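Local structure of hypothetical protein TT1465 (Thermus thermophilus, 1WEK) at residues V40-S45 with V136-G141; P53-G58 with M81-R86; G71-G76 with V96-E101. The protein is of unknown function but belongs to the SLOG clan of Rossmann-like alpha/beta proteins, built on a parallel sheet with helices packed against it. All blocks are in the same frame, centred on the assembly; numbering follows the deposited sequence.

Interaction 1 (V40-S45 with V136-G141); sequences VSVFGS and VFLPGG. With PO4 (phosphate ion), chain G.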
# COMPACT_ATOMS: atom_id res chain seq x y z
N VAL A 40 17.49 -24.99 6.60
CA VAL A 40 17.51 -25.35 8.00
C VAL A 40 17.94 -24.16 8.85
O VAL A 40 19.01 -23.57 8.63
CB VAL A 40 18.50 -26.51 8.23
CG1 VAL A 40 18.66 -26.77 9.72
CG2 VAL A 40 18.02 -27.76 7.51
N SER A 41 17.09 -23.78 9.81
CA SER A 41 17.41 -22.66 10.69
C SER A 41 18.27 -23.18 11.81
O SER A 41 17.96 -24.20 12.42
CB SER A 41 16.13 -22.04 11.22
OG SER A 41 15.53 -21.27 10.21
N VAL A 42 19.37 -22.48 12.07
CA VAL A 42 20.32 -22.89 13.09
C VAL A 42 20.63 -21.75 14.06
O VAL A 42 20.84 -20.61 13.66
CB VAL A 42 21.61 -23.39 12.42
CG1 VAL A 42 22.56 -24.01 13.44
CG2 VAL A 42 21.26 -24.40 11.35
N PHE A 43 20.66 -22.07 15.35
CA PHE A 43 20.91 -21.06 16.36
C PHE A 43 21.98 -21.44 17.37
O PHE A 43 22.15 -22.61 17.71
CB PHE A 43 19.60 -20.76 17.10
CG PHE A 43 18.43 -20.56 16.20
CD1 PHE A 43 17.71 -21.65 15.73
CD2 PHE A 43 18.08 -19.28 15.78
CE1 PHE A 43 16.65 -21.48 14.85
CE2 PHE A 43 17.02 -19.09 14.90
CZ PHE A 43 16.30 -20.19 14.44
N GLY A 44 22.68 -20.43 17.87
CA GLY A 44 23.71 -20.67 18.86
C GLY A 44 24.26 -19.37 19.39
O GLY A 44 24.01 -18.31 18.81
N SER A 45 25.01 -19.45 20.49
CA SER A 45 25.62 -18.31 21.14
C SER A 45 26.46 -17.40 20.26
O SER A 45 27.33 -17.85 19.51
CB SER A 45 26.51 -18.79 22.29
OG SER A 45 27.35 -17.75 22.78
N VAL A 136 17.73 -26.19 14.63
CA VAL A 136 18.76 -26.74 15.49
C VAL A 136 19.22 -25.66 16.49
O VAL A 136 19.66 -24.58 16.11
CB VAL A 136 19.99 -27.21 14.68
CG1 VAL A 136 20.93 -28.03 15.58
CG2 VAL A 136 19.54 -28.06 13.47
N PHE A 137 19.11 -25.97 17.77
CA PHE A 137 19.54 -25.01 18.79
C PHE A 137 20.82 -25.46 19.51
O PHE A 137 20.84 -26.47 20.21
CB PHE A 137 18.40 -24.78 19.78
CG PHE A 137 17.18 -24.16 19.13
CD1 PHE A 137 16.25 -24.95 18.47
CD2 PHE A 137 17.03 -22.78 19.08
CE1 PHE A 137 15.19 -24.38 17.76
CE2 PHE A 137 15.97 -22.20 18.36
CZ PHE A 137 15.05 -23.00 17.69
N LEU A 138 21.91 -24.71 19.30
CA LEU A 138 23.18 -25.02 19.95
C LEU A 138 23.30 -24.16 21.21
O LEU A 138 22.52 -23.22 21.39
CB LEU A 138 24.34 -24.73 18.99
CG LEU A 138 24.48 -25.68 17.79
CD1 LEU A 138 24.77 -24.90 16.50
CD2 LEU A 138 25.59 -26.68 18.08
N PRO A 139 24.22 -24.50 22.13
CA PRO A 139 24.31 -23.65 23.32
C PRO A 139 24.32 -22.18 22.89
O PRO A 139 24.99 -21.80 21.91
CB PRO A 139 25.64 -24.07 23.94
CG PRO A 139 25.63 -25.57 23.70
CD PRO A 139 25.08 -25.70 22.27
N GLY A 140 23.54 -21.38 23.61
CA GLY A 140 23.42 -19.96 23.34
C GLY A 140 22.89 -19.26 24.60
O GLY A 140 22.87 -19.87 25.69
N GLY A 141 22.48 -18.01 24.45
CA GLY A 141 21.98 -17.23 25.58
C GLY A 141 20.55 -16.75 25.37
O GLY A 141 19.71 -17.53 24.94
P PO4 G . 22.50 -15.25 21.98
O1 PO4 G . 22.01 -16.64 22.25
O2 PO4 G . 23.98 -15.23 22.00
O3 PO4 G . 21.97 -14.34 23.03
O4 PO4 G . 22.01 -14.81 20.65

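Interaction 2 (P53-G58 with M81-R86); sequences PAYEAG and MEAVNR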
# COMPACT_ATOMS: atom_id res chain seq x y z
N PRO A 53 33.68 -25.43 22.54
CA PRO A 53 32.94 -26.62 22.12
C PRO A 53 31.72 -26.32 21.24
O PRO A 53 31.45 -27.01 20.26
CB PRO A 53 32.54 -27.26 23.45
CG PRO A 53 33.62 -26.85 24.34
CD PRO A 53 33.82 -25.41 24.00
N ALA A 54 30.97 -25.28 21.61
CA ALA A 54 29.78 -24.91 20.85
C ALA A 54 30.15 -24.45 19.45
O ALA A 54 29.42 -24.70 18.50
CB ALA A 54 29.04 -23.81 21.58
N TYR A 55 31.29 -23.79 19.33
CA TYR A 55 31.73 -23.28 18.04
C TYR A 55 32.15 -24.43 17.13
O TYR A 55 31.72 -24.51 15.98
CB TYR A 55 32.91 -22.33 18.23
CG TYR A 55 33.35 -21.66 16.95
CD1 TYR A 55 32.93 -20.36 16.65
CD2 TYR A 55 34.18 -22.31 16.04
CE1 TYR A 55 33.34 -19.72 15.48
CE2 TYR A 55 34.59 -21.68 14.86
CZ TYR A 55 34.17 -20.39 14.59
OH TYR A 55 34.56 -19.76 13.44
N GLU A 56 32.99 -25.31 17.65
CA GLU A 56 33.46 -26.43 16.85
C GLU A 56 32.27 -27.28 16.41
O GLU A 56 32.15 -27.63 15.23
CB GLU A 56 34.46 -27.28 17.65
CG GLU A 56 35.70 -26.50 18.11
CD GLU A 56 36.25 -25.58 17.02
OE1 GLU A 56 36.60 -26.07 15.92
OE2 GLU A 56 36.33 -24.35 17.27
N ALA A 57 31.38 -27.58 17.35
CA ALA A 57 30.20 -28.37 17.04
C ALA A 57 29.40 -27.67 15.95
O ALA A 57 28.90 -28.30 15.02
CB ALA A 57 29.35 -28.55 18.29
N GLY A 58 29.29 -26.35 16.07
CA GLY A 58 28.55 -25.57 15.10
C GLY A 58 29.21 -25.67 13.74
O GLY A 58 28.52 -25.78 12.70
N MSE A 81 26.93 -18.84 15.37
CA MSE A 81 26.29 -18.56 14.10
C MSE A 81 27.39 -18.50 13.06
O MSE A 81 27.29 -19.13 12.01
CB MSE A 81 25.50 -17.24 14.17
CG MSE A 81 24.32 -17.29 15.15
SE MSE A 81 23.51 -15.54 15.46
CE MSE A 81 24.74 -14.92 16.83
N GLU A 82 28.46 -17.78 13.37
CA GLU A 82 29.58 -17.68 12.45
C GLU A 82 30.09 -19.08 12.09
O GLU A 82 30.18 -19.42 10.91
CB GLU A 82 30.70 -16.85 13.07
CG GLU A 82 31.94 -16.76 12.20
CD GLU A 82 32.79 -15.55 12.55
OE1 GLU A 82 33.71 -15.23 11.77
OE2 GLU A 82 32.54 -14.90 13.59
N ALA A 83 30.39 -19.89 13.10
CA ALA A 83 30.87 -21.24 12.85
C ALA A 83 29.92 -22.02 11.95
O ALA A 83 30.36 -22.71 11.03
CB ALA A 83 31.07 -21.99 14.16
N VAL A 84 28.61 -21.91 12.21
CA VAL A 84 27.64 -22.62 11.39
C VAL A 84 27.64 -22.13 9.94
O VAL A 84 27.56 -22.94 9.03
CB VAL A 84 26.20 -22.49 11.94
CG1 VAL A 84 25.22 -23.15 10.96
CG2 VAL A 84 26.10 -23.12 13.32
N ASN A 85 27.70 -20.82 9.73
CA ASN A 85 27.74 -20.25 8.38
C ASN A 85 29.05 -20.66 7.70
O ASN A 85 29.08 -20.97 6.50
CB ASN A 85 27.68 -18.73 8.41
CG ASN A 85 26.30 -18.18 8.71
OD1 ASN A 85 26.12 -17.45 9.68
ND2 ASN A 85 25.33 -18.51 7.87
N ARG A 86 30.13 -20.64 8.47
CA ARG A 86 31.45 -21.00 7.96
C ARG A 86 31.52 -22.45 7.50
O ARG A 86 32.02 -22.74 6.42
CB ARG A 86 32.51 -20.76 9.03
CG ARG A 86 33.94 -20.83 8.50
CD ARG A 86 34.94 -20.53 9.61
NE ARG A 86 36.30 -20.39 9.10
CZ ARG A 86 37.34 -20.10 9.87
NH1 ARG A 86 37.17 -19.92 11.18
NH2 ARG A 86 38.55 -20.00 9.34

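Interaction 3 (G71-G76 with V96-E101); sequences GVVTGG and VGLNIE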
# COMPACT_ATOMS: atom_id res chain seq x y z
N GLY A 71 20.74 -25.89 2.99
CA GLY A 71 21.30 -24.56 3.08
C GLY A 71 21.07 -24.18 4.54
O GLY A 71 20.08 -24.61 5.14
N VAL A 72 21.99 -23.43 5.15
CA VAL A 72 21.79 -23.04 6.53
C VAL A 72 21.40 -21.57 6.59
O VAL A 72 21.89 -20.76 5.80
CB VAL A 72 23.05 -23.27 7.40
CG1 VAL A 72 23.39 -24.74 7.42
CG2 VAL A 72 24.21 -22.45 6.89
N VAL A 73 20.51 -21.26 7.53
CA VAL A 73 20.05 -19.90 7.75
C VAL A 73 20.33 -19.58 9.22
O VAL A 73 19.85 -20.30 10.11
CB VAL A 73 18.55 -19.76 7.48
CG1 VAL A 73 18.12 -18.32 7.66
CG2 VAL A 73 18.23 -20.24 6.07
N THR A 74 21.12 -18.54 9.47
CA THR A 74 21.47 -18.13 10.83
C THR A 74 21.22 -16.63 10.95
O THR A 74 20.80 -15.98 9.98
CB THR A 74 22.96 -18.36 11.15
OG1 THR A 74 23.74 -17.37 10.46
CG2 THR A 74 23.41 -19.72 10.74
N GLY A 75 21.48 -16.08 12.13
CA GLY A 75 21.30 -14.65 12.32
C GLY A 75 22.47 -13.83 11.79
O GLY A 75 22.55 -12.61 12.00
N GLY A 76 23.40 -14.49 11.10
CA GLY A 76 24.55 -13.80 10.52
C GLY A 76 25.55 -13.21 11.50
O GLY A 76 26.51 -12.57 11.07
N VAL A 96 22.95 -18.59 4.62
CA VAL A 96 22.16 -17.37 4.79
C VAL A 96 22.27 -16.73 6.18
O VAL A 96 22.30 -17.41 7.21
CB VAL A 96 20.66 -17.62 4.48
CG1 VAL A 96 19.87 -16.32 4.62
CG2 VAL A 96 20.50 -18.18 3.05
N GLY A 97 22.33 -15.41 6.19
CA GLY A 97 22.41 -14.69 7.44
C GLY A 97 21.28 -13.69 7.50
O GLY A 97 21.08 -12.93 6.55
N LEU A 98 20.52 -13.71 8.59
CA LEU A 98 19.41 -12.77 8.76
C LEU A 98 19.92 -11.80 9.83
O LEU A 98 19.48 -11.83 10.98
CB LEU A 98 18.16 -13.51 9.24
CG LEU A 98 17.61 -14.65 8.37
CD1 LEU A 98 16.40 -15.29 9.05
CD2 LEU A 98 17.21 -14.12 7.00
N ASN A 99 20.85 -10.95 9.43
CA ASN A 99 21.50 -10.00 10.32
C ASN A 99 20.56 -8.99 10.94
O ASN A 99 19.72 -8.39 10.26
CB ASN A 99 22.64 -9.29 9.57
CG ASN A 99 23.52 -10.28 8.81
OD1 ASN A 99 23.23 -10.63 7.67
ND2 ASN A 99 24.58 -10.75 9.45
N ILE A 100 20.70 -8.80 12.24
CA ILE A 100 19.85 -7.87 12.96
C ILE A 100 20.63 -6.60 13.30
O ILE A 100 21.76 -6.67 13.77
CB ILE A 100 19.34 -8.51 14.25
CG1 ILE A 100 18.42 -7.54 14.99
CG2 ILE A 100 20.51 -8.94 15.11
CD1 ILE A 100 17.11 -7.28 14.27
N GLU A 101 20.03 -5.44 13.04
CA GLU A 101 20.69 -4.18 13.33
C GLU A 101 20.48 -3.80 14.79
O GLU A 101 19.35 -3.58 15.23
CB GLU A 101 20.13 -3.09 12.41
CG GLU A 101 20.00 -3.58 10.97
CD GLU A 101 19.72 -2.47 9.97
OE1 GLU A 101 20.58 -1.56 9.84
OE2 GLU A 101 18.66 -2.51 9.32
O HOH W 1 23.17 -10.06 13.42

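Interaction 1 (V40-S45 with V136-G141)
Phe43 and Phe137 both set CG opposite the carbonyl carbon and next to the backbone N (chi1 -47° and -63°). With these matching torsions the rings lie abreast on one face of the parallel sheet at the heart of this Rossmann-like fold. The ring planes are 7° apart but slid past each other, so they barely overlap, with centroids separated by 4.6 Å. The touch is tight where Phe43 CD1 sits over a face of the neighbouring ring, 3.2 Å from Phe137 CE2. Phe128 also meets the Phe43 ring, and helix 142-156 packs on Phe137.

On the face that carries Val42 and Val136 the contact is between aliphatic side chains. Here Val42 CG1 reaches Leu138 CD1 at 3.9 Å, and both side chains also lean on Val84 of helix 79-90. Between the two faces runs a regular parallel ladder: Val136 N donates to Ser41 O, its carbonyl takes Phe43 N (Phe43 N to Val136 O 2.8 Å), and Leu138 N donates to Phe43 O.

Beyond the strand ends the pairing carries on into the loops. Ser45 N donates to Pro139 O at 2.7 Å, lying in the carbonyl plane on a lone pair. Gly140, with no side chain, can bring its CA to 3.3 Å from Ser45 N, while Ser45 OG turns to Arg47 N. Pro139 and the two glycines after it open the PGGxGT signature of this family, and Gly141 is the N-cap of the next helix. The start of that helix and the loop after Ser45 together hold a phosphate ion, probably from the crystallisation liquor: Gly143 and Thr144 bind it from the helix, Ala46 from the loop, and Gly141 N donates to phosphate O1 at 2.6 Å.

Interaction 2 (P53-G58 with M81-R86)
Helices 53-68 and 79-90 are two successive crossover helices of the Rossmann-like fold, and Tyr55 and Gly58 of the first meet Ala83, Val84 and Arg86 of the second. The short segments run nearly parallel, crossing at -21° with their axes 7.8 Å apart at closest approach, which is close for a helix pair. Small residues allow it: Gly58 faces Val84, and Ala83 points its CB toward the other helix.

Tyr55 starts with CG anti to its amide nitrogen (chi1 -175°), which swings the phenol across to the partner helix. The methyl of Ala83 then lies over the middle of one ring face, a CH-pi contact with Ala83 CB 3.3 Å from the centroid of the Tyr55 ring and almost on the ring normal. The same methyl is close to the backbone, with Ala83 CB 3.2 Å from Tyr55 O, so it sits in the corner formed by the ring face and the carbonyl of the same tyrosine.

One turn on, Gly58 O receives a CA-H...O contact from Val84 CA at 3.5 Å, and Val84 CG2 comes within 3.9 Å of Gly58 CA. At the polar end, the extended Arg86 brings its guanidinium edge-on to the phenol oxygen, the two flat groups being 81° apart. The bond from Arg86 NH1 to Tyr55 OH is weak, at 3.5 Å; the stronger partner of this arginine is Glu90, which forms a salt bridge with NE.

Tyr111, from a loop, packs on Arg86 and Glu82, and Glu50 lies against Tyr55. On the sheet side Val84 rests on Thr74 of strand 71-74, the strand that joins these two helices in the chain.

Interaction 3 (G71-G76 with V96-E101)
Val73 and Val96 stand shoulder to shoulder on one face of the sheet, with Val73 CG2 3.9 Å from Val96 CB. The other branch of Val73, CG1, meets Leu98 aslant, 3.8 Å from Leu98 CD1. Phe128 of helix 121-130 packs on both Val73 and Leu98.

Thr74 points to the opposite face, across from Gly97. Its OG1 lies between the backbone N and C (chi1 74°), which aims it at Gly76 N; it accepts from Gly76 N at 3.0 Å and closes an ST turn. The same oxygen is hydrogen-bonded to Asn85 OD1, and Asn85 ND2 reaches Val96 O, so one asparagine of helix 79-90 ties the end of strand 71-74 to the beginning of strand 95-100.

The backbones are paired by three bonds: Val96 N to Val72 O, Thr74 N to Val96 O, and Leu98 N to Thr74 O at 2.7 Å. Beyond Thr74 the first strand gives way to a turn, and a water links it to the second strand, donating to Gly75 O at 3.0 Å and accepting from Ile100 N. Asn99 brings its amide beside this turn, with Asn99 ND2 3.2 Å from Gly76 CA, while its OD1 is held by Gln112. Gly76, so close to that amide, has a positive phi.

Two parallel neighbours joined through a helix, with a glycine-rich turn after the first strand, make a beta-alpha-beta crossover; Gly75 and Gly76 begin the GGGxGxM signature characteristic of this family.

In the fold
The contacts draw on strands and helices between residues 39 and 141 of one Rossmann-like sheet. Interactions 1 and 3 share that parallel sheet, where strands 39-43 and 71-74 are neighbours, so the order 95-100, 71-74, 39-43, 132-137 is fixed by them and by the backbone bonds joining Val40 and Val42 to Val73. Interaction 2 packs the two helices that link the first three of those strands. The centres of interactions 1 and 2 lie about 9 Å apart. Interaction 3 is centred about 11 Å from interaction 1 and about 13 Å from interaction 2. Along the chain, interactions 2 and 3 interleave, and both fall within the span that interaction 1 brings together, making one compact, buried core.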